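Local coordinates for ribosomal protein S2-related protein (Deinococcus radiodurans, PDB 2JH3) that binds a 4Fe-4S cluster, has a chelatase-like fold and may act as a sirohydrochlorin ferrochelatase or related chelatase, at residues Ile345-Thr350 / Pro373-Glu378. Residues are numbered along the deposited sequence; the frame is centred on the assembly and turned at random.
Sequences IRTWRT and PAVIEE
Arg346 and Thr347, the two central residues of a type I beta turn running from Ile345 to Trp348, rest on Pro373, just ahead of helix 375-383, and on Val375, its first residue. The turn is closed by the bond from Trp348 N to Ile345 O (3.2 Å). Both segments fall within the DR2241 stabilising domain family region, and the contact is small, buried and wholly aliphatic. Arg346 lays its methylene chain across the proline at about a right angle: CD lies 3.7 Å from Pro373 CD, and Arg346 CB stands 4.0 Å from the same ring carbon. With CG anti to the carbonyl carbon (chi1 -84°) and the chain extended from there to NE, the guanidinium is carried past the ring. Its NH1 bonds to the carbonyl of Arg331, while NH2 is held by Leu371 O and Thr334 OG1; three hydrogen bonds thus hold the guanidinium while the methylenes pack on the proline. Ala374 is the N-cap residue, and its carbonyl oxygen accepts the first-turn bond from Glu378 N at 3.1 Å. Next to the proline contact, Thr347 and Val375 meet through one methyl each, their side chains sliding past one another in opposite directions. Leu448 of strand 448-450 touches both. Thr347 also packs against Cys425, a cluster ligand, and its backbone bonds to that of Leu426; the following residue, Trp348, touches the 4Fe-4S cluster itself. The contact thus joins the lead-in and first turn of helix 375-383 to the turn that borders the cluster pocket. Thr347 has OG1 between its backbone N and carbonyl carbon (chi1 49°), which leaves CG2 beside the N and 3.6 Å from Val375 CG2.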
loop_
_atom_site.group_PDB
_atom_site.type_symbol
_atom_site.label_atom_id
_atom_site.label_comp_id
_atom_site.label_asym_id
_atom_site.label_seq_id
_atom_site.Cartn_x
_atom_site.Cartn_y
_atom_site.Cartn_z
ATOM N N ILE A 345 -11.316 -4.324 2.626
ATOM C CA ILE A 345 -10.810 -5.643 2.479
ATOM C C ILE A 345 -9.766 -5.891 3.565
ATOM O O ILE A 345 -8.675 -5.330 3.520
ATOM C CB ILE A 345 -10.162 -5.869 1.052
ATOM C CG1 ILE A 345 -11.112 -5.517 -0.093
ATOM C CG2 ILE A 345 -9.714 -7.300 0.952
ATOM C CD1 ILE A 345 -12.453 -6.228 -0.128
ATOM N N ARG A 346 -10.116 -6.736 4.552
ATOM C CA ARG A 346 -9.365 -6.795 5.808
ATOM C C ARG A 346 -8.111 -7.630 5.687
ATOM O O ARG A 346 -7.285 -7.623 6.564
ATOM C CB ARG A 346 -10.310 -7.280 6.934
ATOM C CG ARG A 346 -11.150 -6.123 7.535
ATOM C CD ARG A 346 -12.230 -6.518 8.519
ATOM N NE ARG A 346 -12.576 -5.397 9.390
ATOM C CZ ARG A 346 -11.897 -4.989 10.444
ATOM N NH1 ARG A 346 -12.328 -3.928 11.106
ATOM N NH2 ARG A 346 -10.890 -5.704 10.958
ATOM N N THR A 347 -7.989 -8.428 4.631
ATOM C CA THR A 347 -6.742 -9.144 4.319
ATOM C C THR A 347 -5.644 -8.301 3.589
ATOM O O THR A 347 -4.623 -8.832 3.238
ATOM C CB THR A 347 -6.998 -10.355 3.484
ATOM O OG1 THR A 347 -7.844 -10.065 2.358
ATOM C CG2 THR A 347 -7.671 -11.405 4.338
ATOM N N TRP A 348 -5.907 -7.026 3.367
ATOM C CA TRP A 348 -4.889 -6.140 2.852
ATOM C C TRP A 348 -3.790 -5.995 3.875
ATOM O O TRP A 348 -4.044 -6.031 5.084
ATOM C CB TRP A 348 -5.471 -4.783 2.380
ATOM C CG TRP A 348 -5.973 -4.896 1.008
ATOM C CD1 TRP A 348 -6.520 -6.020 0.430
ATOM C CD2 TRP A 348 -6.060 -3.873 0.038
ATOM N NE1 TRP A 348 -6.867 -5.757 -0.853
ATOM C CE2 TRP A 348 -6.563 -4.454 -1.131
ATOM C CE3 TRP A 348 -5.620 -2.541 -0.004
ATOM C CZ2 TRP A 348 -6.770 -3.713 -2.312
ATOM C CZ3 TRP A 348 -5.776 -1.821 -1.161
ATOM C CH2 TRP A 348 -6.330 -2.403 -2.312
ATOM N N ARG A 349 -2.548 -5.948 3.388
ATOM C CA ARG A 349 -1.348 -5.800 4.221
ATOM C C ARG A 349 -1.207 -4.379 4.775
ATOM O O ARG A 349 -0.159 -3.663 4.617
ATOM C CB ARG A 349 -0.136 -6.237 3.418
ATOM C CG ARG A 349 1.064 -6.797 4.270
ATOM C CD ARG A 349 2.418 -6.648 3.549
ATOM N NE ARG A 349 2.366 -7.439 2.299
ATOM C CZ ARG A 349 3.412 -7.704 1.520
ATOM N NH1 ARG A 349 4.585 -7.225 1.836
ATOM N NH2 ARG A 349 3.265 -8.395 0.416
ATOM N N THR A 350 -2.244 -3.939 5.498
ATOM C CA THR A 350 -2.373 -2.561 5.969
ATOM C C THR A 350 -2.919 -2.505 7.378
ATOM O O THR A 350 -3.341 -1.454 7.801
ATOM C CB THR A 350 -3.301 -1.788 5.065
ATOM O OG1 THR A 350 -4.564 -2.430 5.105
ATOM C CG2 THR A 350 -2.767 -1.763 3.616
ATOM N N PRO A 373 -12.606 -11.587 8.348
ATOM C CA PRO A 373 -13.794 -12.321 7.865
ATOM C C PRO A 373 -13.505 -13.386 6.840
ATOM O O PRO A 373 -12.813 -13.128 5.884
ATOM C CB PRO A 373 -14.627 -11.233 7.221
ATOM C CG PRO A 373 -14.219 -10.067 7.850
ATOM C CD PRO A 373 -12.823 -10.144 8.223
ATOM N N ALA A 374 -14.010 -14.599 7.123
ATOM C CA ALA A 374 -13.996 -15.748 6.243
ATOM C C ALA A 374 -12.666 -16.427 6.061
ATOM O O ALA A 374 -12.625 -17.466 5.462
ATOM C CB ALA A 374 -14.639 -15.444 4.838
ATOM N N VAL A 375 -11.603 -15.872 6.636
ATOM C CA VAL A 375 -10.290 -16.399 6.459
ATOM C C VAL A 375 -10.158 -17.791 7.104
ATOM O O VAL A 375 -9.541 -18.670 6.561
ATOM C CB VAL A 375 -9.232 -15.363 6.968
ATOM C CG1 VAL A 375 -7.888 -15.963 7.069
ATOM C CG2 VAL A 375 -9.175 -14.149 6.044
ATOM N N ILE A 376 -10.656 -17.971 8.320
ATOM C CA ILE A 376 -10.515 -19.274 8.988
ATOM C C ILE A 376 -11.204 -20.442 8.220
ATOM O O ILE A 376 -10.589 -21.459 7.932
ATOM C CB ILE A 376 -11.052 -19.198 10.483
ATOM C CG1 ILE A 376 -10.104 -18.399 11.408
ATOM C CG2 ILE A 376 -11.365 -20.588 10.998
ATOM C CD1 ILE A 376 -8.788 -18.528 11.215
ATOM N N GLU A 377 -12.437 -20.199 7.813
ATOM C CA GLU A 377 -13.280 -21.147 7.130
ATOM C C GLU A 377 -12.742 -21.479 5.721
ATOM O O GLU A 377 -12.770 -22.622 5.277
ATOM C CB GLU A 377 -14.666 -20.495 7.011
ATOM C CG GLU A 377 -15.418 -20.265 8.365
ATOM C CD GLU A 377 -15.291 -18.870 8.953
ATOM O OE1 GLU A 377 -14.400 -18.142 8.550
ATOM O OE2 GLU A 377 -16.053 -18.537 9.883
ATOM N N GLU A 378 -12.310 -20.469 4.991
ATOM C CA GLU A 378 -11.721 -20.648 3.643
ATOM C C GLU A 378 -10.433 -21.341 3.651
ATOM O O GLU A 378 -10.185 -22.220 2.828
ATOM C CB GLU A 378 -11.565 -19.301 2.949
ATOM C CG GLU A 378 -12.866 -18.799 2.565
ATOM C CD GLU A 378 -12.827 -17.407 1.947
ATOM O OE1 GLU A 378 -11.794 -16.698 2.054
ATOM O OE2 GLU A 378 -13.884 -16.979 1.387
#